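Local coordinates for protein Baccell_00875 (Bacteroides cellulosilyticus DSM 14838, PDB 5NO8) that probably acts as a polysaccharide lyase that removes L-rhamnose caps linked to glucuronic acid on complex arabinogalactan proteins, at residues 88-93 with 127-132; 428-433 with 456-461; 585-590 with 659-664; 346-351 with 367-372. All blocks are in the same frame, centred on the assembly; numbering follows the deposited sequence.

In the fold
The four contacts run along an elongated chain. Contact 1 lies in the N-terminal beta region and contact 2 among the C-terminal helices, on opposite sides of the chain's centre, with their own centres about 61 Å apart. Contact 3 sits nearest the middle, its centre about 7 Å from that of the chain. Contact 4 shares the helical side with contact 2 (centres about 22 Å apart) and is tied to contact 3 (centres about 24 Å apart) by a four-stranded antiparallel sheet in which 369-370 and 659-660 both pair with 672-677. A glycerol, probably from crystallisation, hydrogen-bonds E456 on the helix segment of contact 2, away from the Q430-Y458 pair; it does not identify the lyase centre.

Contact 1: residues 88-93 with 127-132; sequences REWRIP and YSFTNE
W90 and F129 mark the closest backbone approach, yet their CA atoms stand 11.6 Å apart, so the two strand ends do not pair and the gap is bridged by aromatic side chains. The indole comes from the end of strand 84-90, and its far corner does the touching: CH2 of W90 lies 3.6 Å from CE2 of F129, while CZ3 of W90 is 3.9 Å from the same CE2. The pair is an offset edge-to-face contact in which F129 turns its edge toward the six-membered ring of W90, with the ring planes at 68° and the centroids 5.6 Å apart. W90 holds CG between its backbone N and carbonyl carbon (chi1 67°), which sends the broad ring system across to the other strand. Tryptophan suits this place because it can span so wide a separation and still use its one polar atom: NE1 is bonded to the carbonyl of G73. Phenylalanine supplies a purely apolar edge, and its side chain also packs on I112 of strand 110-119. Strands 84-90 and 122-131 belong to two different sheets, and buried aromatic residues reaching across between sheets are the kind of filling seen in a beta sandwich.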
# COMPACT_ATOMS: atom_id res chain seq x y z
N ARG A 88 7.63 -29.69 6.07
CA ARG A 88 8.98 -29.64 6.63
C ARG A 88 9.48 -28.21 6.66
O ARG A 88 9.17 -27.41 5.76
CB ARG A 88 9.94 -30.47 5.80
CG ARG A 88 9.49 -31.88 5.48
CD ARG A 88 9.43 -32.77 6.69
NE ARG A 88 10.73 -32.90 7.37
CZ ARG A 88 11.42 -34.03 7.58
NH1 ARG A 88 12.57 -33.95 8.24
NH2 ARG A 88 10.98 -35.22 7.17
N GLU A 89 10.25 -27.87 7.68
CA GLU A 89 10.88 -26.55 7.79
C GLU A 89 12.36 -26.86 7.93
O GLU A 89 12.72 -27.69 8.78
CB GLU A 89 10.38 -25.79 9.03
CG GLU A 89 8.89 -25.52 9.04
CD GLU A 89 8.40 -24.99 10.37
OE1 GLU A 89 8.29 -25.79 11.34
OE2 GLU A 89 8.12 -23.77 10.46
N TRP A 90 13.21 -26.29 7.07
CA TRP A 90 14.65 -26.52 7.24
C TRP A 90 15.20 -25.50 8.20
O TRP A 90 14.86 -24.31 8.13
CB TRP A 90 15.41 -26.60 5.90
CG TRP A 90 15.55 -25.39 5.03
CD1 TRP A 90 16.59 -24.49 5.02
CD2 TRP A 90 14.69 -25.01 3.95
NE1 TRP A 90 16.40 -23.57 4.03
CE2 TRP A 90 15.25 -23.86 3.35
CE3 TRP A 90 13.50 -25.54 3.43
CZ2 TRP A 90 14.64 -23.21 2.26
CZ3 TRP A 90 12.90 -24.89 2.34
CH2 TRP A 90 13.47 -23.74 1.79
N ARG A 91 16.00 -25.98 9.15
CA ARG A 91 16.54 -25.12 10.19
C ARG A 91 17.92 -25.59 10.67
O ARG A 91 18.76 -24.76 10.95
CB ARG A 91 15.59 -25.04 11.40
CG ARG A 91 16.05 -24.03 12.45
CD ARG A 91 15.06 -23.88 13.60
NE ARG A 91 15.22 -24.99 14.51
CZ ARG A 91 16.08 -25.04 15.53
NH1 ARG A 91 16.86 -24.01 15.86
NH2 ARG A 91 16.14 -26.15 16.25
N ILE A 92 18.14 -26.90 10.76
CA ILE A 92 19.42 -27.44 11.24
C ILE A 92 20.11 -28.16 10.09
O ILE A 92 19.64 -29.18 9.64
CB ILE A 92 19.20 -28.42 12.41
CG1 ILE A 92 18.45 -27.73 13.58
CG2 ILE A 92 20.52 -29.05 12.85
CD1 ILE A 92 19.13 -26.48 14.14
N PRO A 93 21.25 -27.63 9.63
CA PRO A 93 21.96 -28.23 8.54
C PRO A 93 22.53 -29.59 8.89
O PRO A 93 22.85 -29.85 10.07
CB PRO A 93 23.12 -27.27 8.27
CG PRO A 93 22.96 -26.12 9.15
CD PRO A 93 21.89 -26.40 10.12
N TYR A 127 20.07 -21.70 -4.45
CA TYR A 127 19.32 -22.70 -3.68
C TYR A 127 18.99 -23.83 -4.65
O TYR A 127 18.47 -23.57 -5.75
CB TYR A 127 18.01 -22.13 -3.13
CG TYR A 127 18.17 -21.01 -2.16
CD1 TYR A 127 18.49 -19.73 -2.60
CD2 TYR A 127 17.97 -21.19 -0.80
CE1 TYR A 127 18.65 -18.69 -1.71
CE2 TYR A 127 18.12 -20.16 0.09
CZ TYR A 127 18.48 -18.90 -0.37
OH TYR A 127 18.65 -17.85 0.52
N SER A 128 19.32 -25.07 -4.31
CA SER A 128 18.90 -26.17 -5.13
C SER A 128 18.10 -27.12 -4.25
O SER A 128 18.53 -27.41 -3.13
CB SER A 128 20.08 -26.86 -5.78
OG SER A 128 20.92 -27.34 -4.78
N PHE A 129 16.99 -27.59 -4.79
CA PHE A 129 16.09 -28.51 -4.11
C PHE A 129 16.12 -29.78 -4.91
O PHE A 129 15.73 -29.78 -6.08
CB PHE A 129 14.68 -27.94 -4.07
CG PHE A 129 14.58 -26.63 -3.35
CD1 PHE A 129 14.93 -25.45 -3.98
CD2 PHE A 129 14.18 -26.59 -2.02
CE1 PHE A 129 14.86 -24.26 -3.33
CE2 PHE A 129 14.13 -25.37 -1.34
CZ PHE A 129 14.47 -24.21 -2.00
N THR A 130 16.58 -30.87 -4.30
CA THR A 130 16.74 -32.14 -5.02
C THR A 130 15.92 -33.24 -4.36
O THR A 130 15.98 -33.40 -3.16
CB THR A 130 18.22 -32.56 -5.09
OG1 THR A 130 18.98 -31.47 -5.63
CG2 THR A 130 18.38 -33.80 -5.97
N ASN A 131 15.20 -34.01 -5.17
CA ASN A 131 14.54 -35.21 -4.69
C ASN A 131 15.55 -36.35 -4.68
O ASN A 131 15.89 -36.91 -5.71
CB ASN A 131 13.35 -35.57 -5.56
CG ASN A 131 12.61 -36.80 -5.08
OD1 ASN A 131 12.88 -37.32 -3.98
ND2 ASN A 131 11.69 -37.28 -5.88
N GLU A 132 16.01 -36.68 -3.47
CA GLU A 132 16.94 -37.81 -3.26
C GLU A 132 16.24 -39.14 -2.94
O GLU A 132 16.89 -40.15 -2.63
CB GLU A 132 17.91 -37.45 -2.13
CG GLU A 132 18.83 -36.29 -2.44
CD GLU A 132 19.86 -36.60 -3.53
OE1 GLU A 132 20.14 -37.78 -3.80
OE2 GLU A 132 20.42 -35.64 -4.10

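Contact 2: residues 428-433 with 456-461; sequences KLQTDN and ELYFQM
Q430 points its amide at the phenol end of Y458, overlapping the ring only at its edge: OE1 of Q430 lies near the ring plane, 3.3 Å from CE2 of Y458. The two side chains arrive from opposite directions and meet in a hydrogen bond, with OH of Y458 donating to OE1 of Q430 at 2.7 Å. This hydroxyl stands well above the carbonyl plane, 62° out of it, and the amide and ring planes are inclined by 58°. Q430 reaches so far because its chain runs extended beyond CG (chi2 -164°), carrying the amide from the loop just past helix 412-429 toward helix 448-465. A long side chain with both an acceptor and a donor suits this buried place. OE1 also accepts from NH1 of R426, and NE2 is bonded to the hydroxyls of T436 and T477, the latter on helix 469-485. Tyrosine is equally apt, since its ring packs on V425 and R426 while its hydroxyl serves as the hydrogen-bond donor. A leucine in place of Q430 would probably leave the buried hydroxyl of Y458 and the guanidinium of R426 each without this acceptor. With one oxygen gripped by two donors and the nitrogen bonded in turn, the amide has a fixed sense, and the loop leaving helix 412-429 is joined to helices 448-465 and 469-485 by directional bonds.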
# COMPACT_ATOMS: atom_id res chain seq x y z
N LYS A 428 -26.02 14.85 16.03
CA LYS A 428 -25.73 13.61 16.76
C LYS A 428 -24.25 13.34 17.02
O LYS A 428 -23.92 12.74 18.05
CB LYS A 428 -26.33 12.41 16.05
CG LYS A 428 -27.84 12.47 15.88
CD LYS A 428 -28.55 12.22 17.21
CE LYS A 428 -30.05 12.03 17.01
NZ LYS A 428 -30.67 13.26 16.44
N LEU A 429 -23.37 13.75 16.11
CA LEU A 429 -21.93 13.53 16.29
C LEU A 429 -21.19 14.69 16.92
O LEU A 429 -20.05 14.52 17.39
CB LEU A 429 -21.25 13.16 14.97
CG LEU A 429 -21.73 11.89 14.28
CD1 LEU A 429 -20.86 11.65 13.06
CD2 LEU A 429 -21.74 10.68 15.20
N GLN A 430 -21.79 15.88 16.92
CA GLN A 430 -21.15 17.03 17.53
C GLN A 430 -21.95 17.50 18.76
O GLN A 430 -23.14 17.21 18.89
CB GLN A 430 -21.00 18.15 16.52
CG GLN A 430 -19.96 17.90 15.43
CD GLN A 430 -19.58 19.18 14.70
OE1 GLN A 430 -20.46 19.90 14.23
NE2 GLN A 430 -18.29 19.49 14.64
N THR A 431 -21.26 18.18 19.68
CA THR A 431 -21.91 18.92 20.77
C THR A 431 -22.23 20.30 20.22
O THR A 431 -21.74 20.68 19.16
CB THR A 431 -20.98 19.11 22.00
OG1 THR A 431 -19.88 19.97 21.66
CG2 THR A 431 -20.44 17.79 22.50
N ASP A 432 -23.00 21.07 20.97
CA ASP A 432 -23.31 22.45 20.57
C ASP A 432 -22.03 23.29 20.39
O ASP A 432 -22.00 24.15 19.50
CB ASP A 432 -24.28 23.12 21.58
CG ASP A 432 -25.27 24.06 20.90
OD1 ASP A 432 -26.08 23.57 20.08
OD2 ASP A 432 -25.25 25.28 21.17
N ASN A 433 -20.99 23.03 21.19
CA ASN A 433 -19.70 23.73 21.08
C ASN A 433 -18.68 23.05 20.11
O ASN A 433 -17.50 23.35 20.17
CB ASN A 433 -19.06 23.87 22.46
N GLU A 456 -14.42 19.37 6.52
CA GLU A 456 -14.46 19.22 5.07
C GLU A 456 -15.90 19.08 4.64
O GLU A 456 -16.32 19.78 3.74
CB GLU A 456 -13.65 18.00 4.60
CG GLU A 456 -13.88 17.64 3.13
CD GLU A 456 -12.72 17.85 2.19
OE1 GLU A 456 -11.54 17.93 2.62
OE2 GLU A 456 -12.99 17.90 0.96
N LEU A 457 -16.65 18.20 5.28
CA LEU A 457 -18.05 18.01 4.90
C LEU A 457 -18.80 19.34 4.91
O LEU A 457 -19.49 19.69 3.94
CB LEU A 457 -18.77 16.99 5.78
CG LEU A 457 -20.27 16.84 5.53
CD1 LEU A 457 -20.55 16.20 4.17
CD2 LEU A 457 -20.98 16.08 6.61
N TYR A 458 -18.64 20.10 6.00
CA TYR A 458 -19.38 21.36 6.12
C TYR A 458 -19.00 22.37 5.05
O TYR A 458 -19.89 22.96 4.43
CB TYR A 458 -19.25 21.97 7.54
CG TYR A 458 -19.86 21.18 8.68
CD1 TYR A 458 -20.91 20.30 8.50
CD2 TYR A 458 -19.39 21.36 9.98
CE1 TYR A 458 -21.46 19.59 9.56
CE2 TYR A 458 -19.94 20.67 11.05
CZ TYR A 458 -20.96 19.80 10.85
OH TYR A 458 -21.50 19.11 11.90
N PHE A 459 -17.72 22.55 4.77
CA PHE A 459 -17.31 23.47 3.73
C PHE A 459 -17.83 23.03 2.34
O PHE A 459 -18.27 23.86 1.55
CB PHE A 459 -15.81 23.66 3.67
CG PHE A 459 -15.21 24.32 4.90
CD1 PHE A 459 -15.68 25.55 5.35
CD2 PHE A 459 -14.12 23.74 5.55
CE1 PHE A 459 -15.09 26.17 6.46
CE2 PHE A 459 -13.54 24.34 6.66
CZ PHE A 459 -14.02 25.57 7.10
N GLN A 460 -17.83 21.72 2.09
CA GLN A 460 -18.41 21.20 0.84
C GLN A 460 -19.92 21.47 0.77
O GLN A 460 -20.45 21.81 -0.30
CB GLN A 460 -18.14 19.70 0.71
CG GLN A 460 -16.68 19.30 0.64
CD GLN A 460 -16.02 19.59 -0.69
OE1 GLN A 460 -16.61 20.22 -1.57
NE2 GLN A 460 -14.77 19.14 -0.83
N MET A 461 -20.61 21.27 1.89
CA MET A 461 -22.06 21.55 1.98
C MET A 461 -22.42 23.02 1.73
O MET A 461 -23.54 23.29 1.26
CB MET A 461 -22.65 21.07 3.30
CG MET A 461 -22.77 19.56 3.45
SD MET A 461 -23.84 18.79 2.25
CE MET A 461 -25.50 19.39 2.68

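Contact 3: residues 585-590 with 659-664; sequences YHLNEV and YMYPYK
H586 starts its contact at CB, which lies 3.6 Å from CE1 of Y661. One atom further, CG of H586 is 3.8 Å from the same CE1; as a pair the rings are offset edge-to-face, the edge of Y661 toward the imidazole face, planes at 60°. ND1 points back along its own segment and lies over the rim of the Y585 ring. On the other branch CD2 meets CD2 of Y659 at 3.4 Å, CE1 comes near CE2 of Y659, and at the tip NE2 stands over the centre of the Y659 ring, 3.5 Å from its CE2. H586 and Y659 thus form an offset stack with centroids 4.2 Å apart and planes at 30°. Y585 and Y659 cover opposite faces of the imidazole, a slot that a small flat ring fits well. H586, Y659 and Y661 make an aromatic cluster, to which L587 adds an aliphatic flank: its CD2 sits 4.0 Å from the centroid of Y661 in a CH-pi contact, and its CD1 approaches OH of Y661 at 3.4 Å. Y661 reaches both residues because its CG lies opposite the backbone N (chi1 -173°), throwing the ring toward the loop. That loop connects helices 562-576 and 596-600, whereas Y659 belongs to edge strand 659-660 of a four-stranded sheet. Y673 on the adjoining strand 672-677 touches both H586 and Y659, and Y661 rests on Y200 of strand 199-203.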
# COMPACT_ATOMS: atom_id res chain seq x y z
N TYR A 585 -1.80 -3.03 -10.99
CA TYR A 585 -2.68 -2.00 -10.47
C TYR A 585 -2.76 -2.02 -8.93
O TYR A 585 -3.01 -1.01 -8.32
CB TYR A 585 -4.07 -2.04 -11.10
CG TYR A 585 -4.86 -3.30 -10.82
CD1 TYR A 585 -4.74 -4.41 -11.64
CD2 TYR A 585 -5.68 -3.40 -9.69
CE1 TYR A 585 -5.43 -5.59 -11.36
CE2 TYR A 585 -6.41 -4.54 -9.43
CZ TYR A 585 -6.30 -5.63 -10.29
OH TYR A 585 -7.00 -6.77 -10.02
N HIS A 586 -2.50 -3.16 -8.31
CA HIS A 586 -2.49 -3.23 -6.85
C HIS A 586 -1.34 -2.46 -6.22
O HIS A 586 -1.44 -2.04 -5.05
CB HIS A 586 -2.40 -4.69 -6.39
CG HIS A 586 -3.65 -5.47 -6.59
ND1 HIS A 586 -3.80 -6.40 -7.60
CD2 HIS A 586 -4.82 -5.46 -5.92
CE1 HIS A 586 -5.01 -6.94 -7.53
NE2 HIS A 586 -5.65 -6.38 -6.52
N LEU A 587 -0.23 -2.36 -6.95
CA LEU A 587 1.06 -1.92 -6.41
C LEU A 587 1.65 -0.68 -7.01
O LEU A 587 2.47 -0.04 -6.36
CB LEU A 587 2.12 -3.03 -6.57
CG LEU A 587 1.76 -4.42 -6.08
CD1 LEU A 587 2.86 -5.41 -6.43
CD2 LEU A 587 1.48 -4.40 -4.61
N ASN A 588 1.28 -0.33 -8.24
CA ASN A 588 2.04 0.66 -8.99
C ASN A 588 1.78 2.07 -8.44
O ASN A 588 0.68 2.58 -8.53
CB ASN A 588 1.72 0.61 -10.49
CG ASN A 588 2.74 1.35 -11.31
OD1 ASN A 588 3.82 0.82 -11.67
ND2 ASN A 588 2.43 2.56 -11.61
N GLU A 589 2.80 2.64 -7.82
CA GLU A 589 2.67 3.90 -7.08
C GLU A 589 1.64 3.84 -5.95
O GLU A 589 0.99 4.82 -5.63
CB GLU A 589 2.40 5.07 -8.03
CG GLU A 589 3.46 5.25 -9.10
CD GLU A 589 3.51 6.70 -9.60
OE1 GLU A 589 2.78 6.97 -10.58
OE2 GLU A 589 4.24 7.54 -8.99
N VAL A 590 1.52 2.68 -5.32
CA VAL A 590 0.61 2.47 -4.21
C VAL A 590 1.42 2.25 -2.94
O VAL A 590 2.13 1.26 -2.78
CB VAL A 590 -0.29 1.24 -4.47
CG1 VAL A 590 -1.20 0.96 -3.29
CG2 VAL A 590 -1.12 1.44 -5.75
N TYR A 659 -7.85 -4.63 -0.06
CA TYR A 659 -7.45 -5.82 -0.76
C TYR A 659 -6.27 -6.42 0.02
O TYR A 659 -5.20 -5.83 0.06
CB TYR A 659 -7.02 -5.55 -2.20
CG TYR A 659 -6.69 -6.83 -2.93
CD1 TYR A 659 -7.71 -7.71 -3.32
CD2 TYR A 659 -5.38 -7.24 -3.11
CE1 TYR A 659 -7.44 -8.93 -3.93
CE2 TYR A 659 -5.09 -8.46 -3.72
CZ TYR A 659 -6.13 -9.30 -4.14
OH TYR A 659 -5.84 -10.50 -4.76
N MET A 660 -6.47 -7.60 0.58
CA MET A 660 -5.42 -8.31 1.31
C MET A 660 -4.55 -9.02 0.27
O MET A 660 -4.98 -9.98 -0.35
CB MET A 660 -6.03 -9.31 2.32
CG MET A 660 -7.03 -8.71 3.30
SD MET A 660 -6.34 -7.33 4.20
CE MET A 660 -4.82 -7.99 4.88
N TYR A 661 -3.32 -8.54 0.10
CA TYR A 661 -2.52 -8.83 -1.08
C TYR A 661 -1.68 -10.14 -1.08
O TYR A 661 -1.64 -10.83 -2.11
CB TYR A 661 -1.64 -7.62 -1.43
CG TYR A 661 -0.91 -7.77 -2.72
CD1 TYR A 661 -1.52 -7.45 -3.94
CD2 TYR A 661 0.39 -8.27 -2.76
CE1 TYR A 661 -0.85 -7.64 -5.14
CE2 TYR A 661 1.06 -8.45 -3.96
CZ TYR A 661 0.43 -8.13 -5.14
OH TYR A 661 1.09 -8.32 -6.31
N PRO A 662 -0.97 -10.43 0.02
CA PRO A 662 -0.08 -11.61 -0.04
C PRO A 662 -0.82 -12.91 -0.27
O PRO A 662 -2.02 -12.99 -0.08
CB PRO A 662 0.59 -11.63 1.34
CG PRO A 662 0.43 -10.24 1.86
CD PRO A 662 -0.89 -9.77 1.32
N TYR A 663 -0.07 -13.94 -0.64
CA TYR A 663 -0.63 -15.26 -0.86
C TYR A 663 -1.34 -15.76 0.38
O TYR A 663 -2.48 -16.23 0.32
CB TYR A 663 0.51 -16.20 -1.27
CG TYR A 663 0.15 -17.67 -1.37
CD1 TYR A 663 -0.86 -18.11 -2.19
CD2 TYR A 663 0.91 -18.61 -0.71
CE1 TYR A 663 -1.18 -19.46 -2.30
CE2 TYR A 663 0.62 -19.96 -0.77
CZ TYR A 663 -0.42 -20.39 -1.57
OH TYR A 663 -0.69 -21.75 -1.61
N LYS A 664 -0.63 -15.70 1.50
CA LYS A 664 -1.15 -16.06 2.81
C LYS A 664 -0.54 -15.16 3.86
O LYS A 664 0.52 -14.55 3.67
CB LYS A 664 -0.82 -17.51 3.16
CG LYS A 664 -1.51 -18.54 2.28
CD LYS A 664 -1.09 -19.96 2.56
CE LYS A 664 -1.93 -20.92 1.73
NZ LYS A 664 -1.56 -22.35 1.93

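Contact 4: residues 346-351 with 367-372; sequences VDFIRT and MVYDNE
This is an edge-to-face aromatic contact between a helix and a short strand: F348 on helix 338-352 meets Y369 on strand 369-370. The phenylalanine brings its rim, not its face. Its CZ lies 3.6 Å from CE2 of Y369, and its CE1 is 3.8 Å from the same atom, so both leading atoms of the edge come down over the tyrosine ring. The planes are almost exactly perpendicular, at 88°, and the centroids are 5.2 Å apart, a T-shaped arrangement that sets the slightly positive ring hydrogens of F348 against the pi cloud of Y369. F348 gets there because its CG is turned away from the backbone N (chi1 -163°), which swings the ring off the helix toward the strand. A plain aromatic edge suits F348, while Y369 offers a broad face with its hydroxyl set beyond it, 4.0 Å from CZ of F348. Were Y369 replaced by an alanine, the CZ-CE1 edge of F348 would probably lose the face it packs on, and a gap would open between helix and strand. Close by, the helix adds a side-chain bond of its own: OG1 of T351 donates to O of D347 at 2.8 Å, while N of T351 reaches that oxygen from the opposite face of the carbonyl plane. Around the pair, strand 369-370 lies between strands 375-376 and 672-677. The helix packs through V346 and I349 on helix 396-409, and through V346 and R350 on helix 412-429.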
# COMPACT_ATOMS: atom_id res chain seq x y z
N VAL A 346 -21.91 5.78 -5.89
CA VAL A 346 -22.67 6.83 -5.24
C VAL A 346 -24.11 6.40 -5.01
O VAL A 346 -24.63 6.59 -3.92
CB VAL A 346 -22.51 8.14 -6.02
CG1 VAL A 346 -23.56 9.18 -5.67
CG2 VAL A 346 -21.10 8.69 -5.79
N ASP A 347 -24.76 5.84 -6.04
CA ASP A 347 -26.13 5.35 -5.90
C ASP A 347 -26.25 4.24 -4.87
O ASP A 347 -27.21 4.20 -4.14
CB ASP A 347 -26.70 4.88 -7.24
CG ASP A 347 -26.95 6.04 -8.22
OD1 ASP A 347 -27.05 7.22 -7.80
OD2 ASP A 347 -27.07 5.76 -9.44
N PHE A 348 -25.25 3.36 -4.79
CA PHE A 348 -25.24 2.31 -3.78
C PHE A 348 -25.16 2.89 -2.36
O PHE A 348 -25.86 2.41 -1.46
CB PHE A 348 -24.09 1.32 -4.01
CG PHE A 348 -24.26 0.02 -3.28
CD1 PHE A 348 -23.87 -0.09 -1.95
CD2 PHE A 348 -24.77 -1.10 -3.91
CE1 PHE A 348 -24.03 -1.27 -1.25
CE2 PHE A 348 -24.93 -2.30 -3.21
CZ PHE A 348 -24.57 -2.38 -1.88
N ILE A 349 -24.28 3.88 -2.17
CA ILE A 349 -24.13 4.51 -0.87
C ILE A 349 -25.48 5.09 -0.42
O ILE A 349 -25.96 4.81 0.69
CB ILE A 349 -23.06 5.59 -0.87
CG1 ILE A 349 -21.67 4.96 -1.02
CG2 ILE A 349 -23.11 6.41 0.43
CD1 ILE A 349 -20.58 5.92 -1.41
N ARG A 350 -26.10 5.85 -1.32
CA ARG A 350 -27.38 6.46 -1.00
C ARG A 350 -28.48 5.43 -0.75
O ARG A 350 -29.22 5.54 0.24
CB ARG A 350 -27.82 7.44 -2.10
CG ARG A 350 -29.11 8.18 -1.76
CD ARG A 350 -29.50 9.16 -2.84
NE ARG A 350 -29.85 8.53 -4.11
CZ ARG A 350 -30.98 7.87 -4.38
NH1 ARG A 350 -31.94 7.68 -3.47
NH2 ARG A 350 -31.16 7.38 -5.59
N THR A 351 -28.62 4.46 -1.63
CA THR A 351 -29.75 3.53 -1.57
C THR A 351 -29.62 2.35 -0.61
O THR A 351 -30.62 1.74 -0.28
CB THR A 351 -30.14 3.01 -2.96
OG1 THR A 351 -29.09 2.21 -3.51
CG2 THR A 351 -30.49 4.18 -3.86
N MET A 367 -23.18 4.40 6.57
CA MET A 367 -22.70 3.37 7.49
C MET A 367 -21.94 2.25 6.80
O MET A 367 -22.04 2.05 5.61
CB MET A 367 -23.89 2.84 8.26
CG MET A 367 -24.38 3.92 9.21
SD MET A 367 -25.75 3.39 10.19
CE MET A 367 -24.96 2.11 11.16
N VAL A 368 -21.17 1.53 7.61
CA VAL A 368 -20.49 0.32 7.19
C VAL A 368 -21.50 -0.65 6.66
O VAL A 368 -22.61 -0.78 7.20
CB VAL A 368 -19.70 -0.30 8.37
CG1 VAL A 368 -19.06 -1.63 7.98
CG2 VAL A 368 -18.64 0.67 8.84
N TYR A 369 -21.14 -1.37 5.60
CA TYR A 369 -22.05 -2.29 4.95
C TYR A 369 -21.38 -3.63 4.76
O TYR A 369 -20.20 -3.68 4.36
CB TYR A 369 -22.45 -1.74 3.58
CG TYR A 369 -23.58 -2.45 2.89
CD1 TYR A 369 -24.91 -2.11 3.15
CD2 TYR A 369 -23.35 -3.44 1.93
CE1 TYR A 369 -25.95 -2.74 2.50
CE2 TYR A 369 -24.38 -4.09 1.28
CZ TYR A 369 -25.69 -3.73 1.57
OH TYR A 369 -26.72 -4.33 0.92
N ASP A 370 -22.13 -4.70 5.01
CA ASP A 370 -21.64 -6.06 4.87
C ASP A 370 -22.07 -6.59 3.52
O ASP A 370 -23.27 -6.87 3.32
CB ASP A 370 -22.17 -6.94 6.00
CG ASP A 370 -21.58 -8.36 5.98
OD1 ASP A 370 -21.11 -8.84 4.94
OD2 ASP A 370 -21.58 -8.99 7.04
N ASN A 371 -21.11 -6.73 2.61
CA ASN A 371 -21.43 -7.18 1.24
C ASN A 371 -21.81 -8.65 1.15
O ASN A 371 -22.50 -9.02 0.21
CB ASN A 371 -20.29 -6.88 0.28
CG ASN A 371 -20.08 -5.39 0.10
OD1 ASN A 371 -18.96 -4.91 0.10
ND2 ASN A 371 -21.16 -4.66 -0.05
N GLU A 372 -21.39 -9.47 2.11
CA GLU A 372 -21.85 -10.88 2.16
C GLU A 372 -23.31 -11.01 2.61
O GLU A 372 -24.06 -11.79 2.05
CB GLU A 372 -20.95 -11.72 3.05
CG GLU A 372 -19.55 -11.88 2.48
CD GLU A 372 -18.56 -12.60 3.40
OE1 GLU A 372 -18.64 -12.49 4.65
OE2 GLU A 372 -17.65 -13.26 2.84